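PDB 4IYK: uncharacterized protein from Bacteroides uniformis, which is of unknown function but probably binds carbohydrate, with a transthyretin-like N-terminal domain followed by an E-set-like C-terminal domain. Local coordinates for residues F90-S94 with G95-Y99; A171-S174 with A175-Y178. All blocks are in the same frame, centred on the assembly; numbering follows the deposited sequence.

Contact 1: residues F90-S94 with G95-Y99. With EDO (1,2-ethanediol), chain I.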
ATOM      1  N   PHE A  90      23.600   7.886  -1.944  1.00 51.55           N
ATOM      2  CA  PHE A  90      22.614   8.058  -3.000  1.00 47.91           C
ATOM      3  C   PHE A  90      22.865   9.414  -3.668  1.00 52.24           C
ATOM      4  O   PHE A  90      22.629  10.453  -3.050  1.00 53.03           O
ATOM      5  CB  PHE A  90      21.212   7.972  -2.365  1.00 47.22           C
ATOM      6  CG  PHE A  90      20.044   7.966  -3.320  1.00 45.51           C
ATOM      7  CD1 PHE A  90      19.529   6.767  -3.809  1.00 45.65           C
ATOM      8  CD2 PHE A  90      19.397   9.150  -3.661  1.00 46.07           C
ATOM      9  CE1 PHE A  90      18.407   6.757  -4.651  1.00 43.54           C
ATOM     10  CE2 PHE A  90      18.289   9.138  -4.521  1.00 45.72           C
ATOM     11  CZ  PHE A  90      17.806   7.943  -5.015  1.00 41.58           C
ATOM     12  N   VAL A  91      23.379   9.411  -4.908  1.00 49.07           N
ATOM     13  CA  VAL A  91      23.718  10.647  -5.621  1.00 49.64           C
ATOM     14  C   VAL A  91      22.523  11.164  -6.437  1.00 52.41           C
ATOM     15  O   VAL A  91      21.963  10.451  -7.281  1.00 49.48           O
ATOM     16  CB  VAL A  91      25.000  10.493  -6.507  1.00 54.35           C
ATOM     17  CG1 VAL A  91      25.277  11.746  -7.339  1.00 54.79           C
ATOM     18  CG2 VAL A  91      26.220  10.151  -5.659  1.00 55.79           C
ATOM     19  N   VAL A  92      22.147  12.422  -6.172  1.00 50.29           N
ATOM     20  CA  VAL A  92      21.119  13.121  -6.931  1.00 48.75           C
ATOM     21  C   VAL A  92      21.891  14.065  -7.856  1.00 53.88           C
ATOM     22  O   VAL A  92      22.521  15.009  -7.385  1.00 55.80           O
ATOM     23  CB  VAL A  92      20.054  13.833  -6.053  1.00 52.07           C
ATOM     24  CG1 VAL A  92      19.200  14.795  -6.881  1.00 51.09           C
ATOM     25  CG2 VAL A  92      19.168  12.817  -5.334  1.00 50.24           C
ATOM     26  N   LYS A  93      21.898  13.767  -9.157  1.00 49.72           N
ATOM     27  CA  LYS A  93      22.586  14.587 -10.156  1.00 50.71           C
ATOM     28  C   LYS A  93      21.748  15.820 -10.516  1.00 53.69           C
ATOM     29  O   LYS A  93      20.520  15.816 -10.345  1.00 49.75           O
ATOM     30  CB  LYS A  93      22.887  13.762 -11.427  1.00 52.36           C
ATOM     31  CG  LYS A  93      24.023  12.765 -11.249  1.00 72.18           C
ATOM     32  CD  LYS A  93      24.735  12.466 -12.565  1.00 84.56           C
ATOM     33  CE  LYS A  93      26.024  11.702 -12.359  1.00 98.56           C
ATOM     34  NZ  LYS A  93      26.757  11.501 -13.636  1.00106.79           N
ATOM     35  N   SER A  94      22.418  16.863 -11.041  1.00 52.04           N
ATOM     36  CA  SER A  94      21.771  18.075 -11.537  1.00 52.32           C
ATOM     37  C   SER A  94      20.830  17.664 -12.684  1.00 53.26           C
ATOM     38  O   SER A  94      21.186  16.796 -13.481  1.00 52.23           O
ATOM     39  CB  SER A  94      22.828  19.079 -11.998  1.00 58.91           C
ATOM     40  OG  SER A  94      22.278  20.344 -12.330  1.00 70.97           O
ATOM     41  N   GLY A  95      19.622  18.208 -12.695  1.00 48.83           N
ATOM     42  CA  GLY A  95      18.605  17.861 -13.685  1.00 47.47           C
ATOM     43  C   GLY A  95      17.702  16.715 -13.256  1.00 48.80           C
ATOM     44  O   GLY A  95      17.445  16.533 -12.059  1.00 47.29           O
ATOM     45  N   ASP A  96      17.220  15.915 -14.231  1.00 44.70           N
ATOM     46  CA  ASP A  96      16.314  14.806 -13.929  1.00 42.66           C
ATOM     47  C   ASP A  96      17.062  13.541 -13.523  1.00 45.51           C
ATOM     48  O   ASP A  96      18.142  13.254 -14.032  1.00 46.34           O
ATOM     49  CB  ASP A  96      15.351  14.510 -15.089  1.00 43.50           C
ATOM     50  CG  ASP A  96      14.196  13.597 -14.693  1.00 57.52           C
ATOM     51  OD1 ASP A  96      13.577  13.843 -13.614  1.00 58.16           O
ATOM     52  OD2 ASP A  96      13.932  12.617 -15.430  1.00 61.95           O
ATOM     53  N   ASN A  97      16.463  12.796 -12.586  1.00 40.20           N
ATOM     54  CA  ASN A  97      16.975  11.552 -12.019  1.00 40.12           C
ATOM     55  C   ASN A  97      15.879  10.510 -11.944  1.00 41.29           C
ATOM     56  O   ASN A  97      14.720  10.844 -11.664  1.00 39.41           O
ATOM     57  CB  ASN A  97      17.531  11.789 -10.606  1.00 41.30           C
ATOM     58  CG  ASN A  97      18.735  12.687 -10.549  1.00 48.85           C
ATOM     59  OD1 ASN A  97      19.851  12.227 -10.373  1.00 45.77           O
ATOM     60  ND2 ASN A  97      18.527  13.996 -10.618  1.00 44.65           N
ATOM     61  N   VAL A  98      16.240   9.243 -12.160  1.00 36.56           N
ATOM     62  CA  VAL A  98      15.251   8.171 -12.061  1.00 35.83           C
ATOM     63  C   VAL A  98      15.847   7.095 -11.124  1.00 38.76           C
ATOM     64  O   VAL A  98      17.047   6.896 -11.160  1.00 36.16           O
ATOM     65  CB  VAL A  98      14.804   7.647 -13.480  1.00 39.42           C
ATOM     66  CG1 VAL A  98      15.974   7.093 -14.293  1.00 39.93           C
ATOM     67  CG2 VAL A  98      13.680   6.627 -13.378  1.00 38.01           C
ATOM     68  N   TYR A  99      15.040   6.519 -10.188  1.00 35.62           N
ATOM     69  CA  TYR A  99      15.532   5.461  -9.294  1.00 34.78           C
ATOM     70  C   TYR A  99      14.373   4.624  -8.740  1.00 38.39           C
ATOM     71  O   TYR A  99      13.467   5.123  -8.048  1.00 35.35           O
ATOM     72  CB  TYR A  99      16.403   5.996  -8.136  1.00 37.81           C
ATOM     73  CG  TYR A  99      17.217   4.920  -7.434  1.00 42.26           C
ATOM     74  CD1 TYR A  99      16.662   4.150  -6.413  1.00 44.36           C
ATOM     75  CD2 TYR A  99      18.543   4.681  -7.784  1.00 45.67           C
ATOM     76  CE1 TYR A  99      17.404   3.164  -5.763  1.00 48.14           C
ATOM     77  CE2 TYR A  99      19.302   3.701  -7.132  1.00 48.13           C
ATOM     78  CZ  TYR A  99      18.726   2.947  -6.118  1.00 58.60           C
ATOM     79  OH  TYR A  99      19.450   1.974  -5.468  1.00 65.66           O
TER
HETATM   80  C1  EDO I 307      17.804  -1.941  -2.690  1.00 51.54           C
HETATM   81  O1  EDO I 307      17.090  -3.134  -2.367  1.00 52.10           O
HETATM   82  C2  EDO I 307      16.922  -1.004  -3.564  1.00 47.98           C
HETATM   83  O2  EDO I 307      17.625   0.189  -3.798  1.00 47.64           O
HETATM   84  O   HOH W   1      20.436  14.579 -14.985  1.00 52.71           O

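Contact 2: residues A171-S174 with A175-Y178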
ATOM      1  N   ALA A 171      -1.331 -17.777  10.750  1.00 48.88           N
ATOM      2  CA  ALA A 171      -0.321 -18.196   9.773  1.00 48.96           C
ATOM      3  C   ALA A 171      -0.780 -17.867   8.355  1.00 51.30           C
ATOM      4  O   ALA A 171      -1.972 -17.956   8.066  1.00 50.16           O
ATOM      5  CB  ALA A 171      -0.059 -19.688   9.890  1.00 51.78           C
ATOM      6  N   ILE A 172       0.168 -17.531   7.462  1.00 48.50           N
ATOM      7  CA  ILE A 172      -0.156 -17.252   6.056  1.00 46.08           C
ATOM      8  C   ILE A 172       0.151 -18.531   5.274  1.00 51.93           C
ATOM      9  O   ILE A 172       1.264 -19.061   5.338  1.00 51.59           O
ATOM     10  CB  ILE A 172       0.546 -15.990   5.463  1.00 45.96           C
ATOM     11  CG1 ILE A 172       0.113 -14.711   6.201  1.00 44.10           C
ATOM     12  CG2 ILE A 172       0.272 -15.839   3.935  1.00 43.18           C
ATOM     13  CD1 ILE A 172       1.142 -13.536   6.138  1.00 42.81           C
ATOM     14  N   ASN A 173      -0.865 -19.023   4.560  1.00 49.82           N
ATOM     15  CA  ASN A 173      -0.831 -20.197   3.700  1.00 51.41           C
ATOM     16  C   ASN A 173      -1.418 -19.777   2.343  1.00 53.97           C
ATOM     17  O   ASN A 173      -2.602 -19.453   2.266  1.00 51.15           O
ATOM     18  CB  ASN A 173      -1.622 -21.339   4.362  1.00 56.01           C
ATOM     19  CG  ASN A 173      -1.646 -22.648   3.614  1.00 91.14           C
ATOM     20  OD1 ASN A 173      -1.515 -22.717   2.381  1.00 83.30           O
ATOM     21  ND2 ASN A 173      -1.874 -23.724   4.357  1.00 91.93           N
ATOM     22  N   SER A 174      -0.580 -19.792   1.286  1.00 52.04           N
ATOM     23  CA  SER A 174      -0.858 -19.380  -0.099  1.00 51.15           C
ATOM     24  C   SER A 174      -2.088 -20.030  -0.741  1.00 55.78           C
ATOM     25  O   SER A 174      -2.686 -19.444  -1.646  1.00 53.34           O
ATOM     26  CB  SER A 174       0.351 -19.678  -0.977  1.00 57.88           C
ATOM     27  OG  SER A 174       1.487 -18.961  -0.521  1.00 73.21           O
ATOM     28  N   ALA A 175      -2.429 -21.247  -0.310  1.00 55.88           N
ATOM     29  CA  ALA A 175      -3.554 -22.017  -0.821  1.00 56.27           C
ATOM     30  C   ALA A 175      -4.915 -21.486  -0.314  1.00 57.07           C
ATOM     31  O   ALA A 175      -5.922 -21.677  -0.996  1.00 57.51           O
ATOM     32  CB  ALA A 175      -3.382 -23.474  -0.430  1.00 60.05           C
ATOM     33  N   ASP A 176      -4.944 -20.835   0.869  1.00 49.99           N
ATOM     34  CA  ASP A 176      -6.164 -20.314   1.499  1.00 47.49           C
ATOM     35  C   ASP A 176      -6.837 -19.202   0.687  1.00 48.49           C
ATOM     36  O   ASP A 176      -6.173 -18.281   0.199  1.00 47.13           O
ATOM     37  CB  ASP A 176      -5.877 -19.803   2.923  1.00 47.87           C
ATOM     38  CG  ASP A 176      -5.456 -20.884   3.913  1.00 59.84           C
ATOM     39  OD1 ASP A 176      -5.538 -22.084   3.558  1.00 63.05           O
ATOM     40  OD2 ASP A 176      -5.044 -20.529   5.035  1.00 63.51           O
ATOM     41  N   ILE A 177      -8.164 -19.308   0.542  1.00 44.28           N
ATOM     42  CA  ILE A 177      -8.959 -18.310  -0.168  1.00 42.38           C
ATOM     43  C   ILE A 177      -9.720 -17.481   0.855  1.00 44.00           C
ATOM     44  O   ILE A 177     -10.473 -18.020   1.678  1.00 44.93           O
ATOM     45  CB  ILE A 177      -9.910 -18.904  -1.249  1.00 46.44           C
ATOM     46  CG1 ILE A 177      -9.225 -19.982  -2.155  1.00 48.91           C
ATOM     47  CG2 ILE A 177     -10.599 -17.784  -2.062  1.00 43.16           C
ATOM     48  CD1 ILE A 177      -8.163 -19.477  -3.196  1.00 58.60           C
ATOM     49  N   TYR A 178      -9.513 -16.162   0.797  1.00 38.79           N
ATOM     50  CA  TYR A 178     -10.198 -15.214   1.669  1.00 36.88           C
ATOM     51  C   TYR A 178     -11.320 -14.537   0.903  1.00 39.06           C
ATOM     52  O   TYR A 178     -11.185 -14.301  -0.292  1.00 37.17           O
ATOM     53  CB  TYR A 178      -9.213 -14.179   2.230  1.00 36.43           C
ATOM     54  CG  TYR A 178      -8.181 -14.755   3.176  1.00 39.53           C
ATOM     55  CD1 TYR A 178      -8.440 -14.863   4.540  1.00 42.10           C
ATOM     56  CD2 TYR A 178      -6.927 -15.149   2.718  1.00 40.53           C
ATOM     57  CE1 TYR A 178      -7.484 -15.361   5.422  1.00 43.73           C
ATOM     58  CE2 TYR A 178      -5.965 -15.657   3.589  1.00 42.69           C
ATOM     59  CZ  TYR A 178      -6.248 -15.757   4.942  1.00 51.58           C
ATOM     60  OH  TYR A 178      -5.315 -16.251   5.817  1.00 53.09           O
TER
HETATM   61  O   HOH W   2      -3.519 -18.063   5.624  1.00 47.24           O
HETATM   62  O   HOH W   3      -3.952 -17.280   1.295  1.00 41.62           O
HETATM   63  O   HOH W   4      -4.120 -22.768   6.600  1.00 61.43           O

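Contact 1: residues F90-S94 with G95-Y99
Asn97 uses its side-chain amide as a stand-in for a strand's peptide group, gripping both backbone polar atoms of Lys93. OD1 of Asn97 takes the N-H of Lys93 at 2.8 Å, a bent bond of 147°, while ND2 of Asn97 gives a nearly straight one to Lys93 O at 2.7 Å. Because one partner is an N-H and the other a C=O, the two bonds settle which end of the amide is which; Lys93 O also lies close to the amide plane. Asparagine, with donor and acceptor side by side, suits the place. CG sits beside the backbone N (chi1 -65°), which turns the amide toward the other arm. ND2 also donates to Ser16 O, tying the turn to strand 15-23.

The chain reverses here between strands 85-92 and 95-103, which belong to two different sheets of the transthyretin-like domain. Gly95 has a positive phi, a conformation in which any side chain would collide with Ser94 O, which is why glycine suits this position. One water donates to both Ser94 O and Asp96 O, and Asp96 itself reaches Ser16 and His18.

Further in, Phe90 and Tyr99 form a T-shaped stack with planes at 72°: CE1 of Phe90 points into the face of Tyr99, 3.5 Å from Tyr99 CG. Buried Phe90 supplies the apolar edge; the hydroxyl of Tyr99 lies beyond the stack, hydrogen-bonded in the crystal to an ethanediol, probably from the crystallisation liquor. Polar bonds thus tie the arms near the bend, where they make no backbone-to-backbone bond with each other, and ring packing joins them deeper in.

Contact 2: residues A171-S174 with A175-Y178
Asn173 and Asp176 lay their flat ends over one another: amide and carboxylate planes are 29° apart and stacked, although the side chains themselves run at about a right angle. The touching is loose, with OD2 of Asp176 3.6 Å from CB of Asn173 and OD1 of Asp176 3.9 Å from CG of Asn173. The two groups share no direct hydrogen bond; OD1 of Asn173 bonds the backbone and OD2 of Asp176 bonds water.

Asn173 has CG anti to its own N (chi1 -178°), which swings OD1 forward along the chain to accept the N-H of Ala175 at 3.2 Å. That bond is fairly straight, 155° at the hydrogen, and the donor lies somewhat off the carbonyl plane. It makes an Asx turn, and asparagine suits this position because its short side chain can curl forward to the N-H two residues on.

The Asx turn is set on a type I beta turn from Asn173 to Asp176, closed by Asp176 N to Asn173 O at 3.1 Å, which links strands 169-171 and 178-183 of the E-set-like domain. Ser174 and Ala175 are its two central residues, both exposed, their small side chains demanding little packing. Asp176 O and, weakly, Ser174 O are bonded to the hydroxyl of Ser126 on strand 120-129.

Water joins what the side chains do not. One molecule is held by four atoms: it donates to Ala171 O and Asp176 OD2, and accepts from Asn173 N and from the hydroxyl of Tyr178, the last at 2.6 Å. Tyr178 suits its place in being long enough to bring a hydroxyl to this water while its side chain packs on Leu127 and Leu136. A second water donates to OD2 of Asp176 and accepts from Asn173 ND2, bridging the two groups, though weakly on the amide side.

The two contacts lie on opposite sides of the chain's centre and in different domains, their nearest atoms about 26 Å apart, so neither touches the other. Contact 1 is partly buried and joins strands from two separate sheets, and combines ring packing on the inside with direct amide-to-backbone bonds nearer the bend. Contact 2 is a surface turn between strands 169-171 and 178-183 with no buried residue among those that touch, and its side chains rely heavily on bridging water. In each, an asparagine amide bonds the backbone, but residues 90-99 use both its donor and acceptor, residues 171-178 just its oxygen.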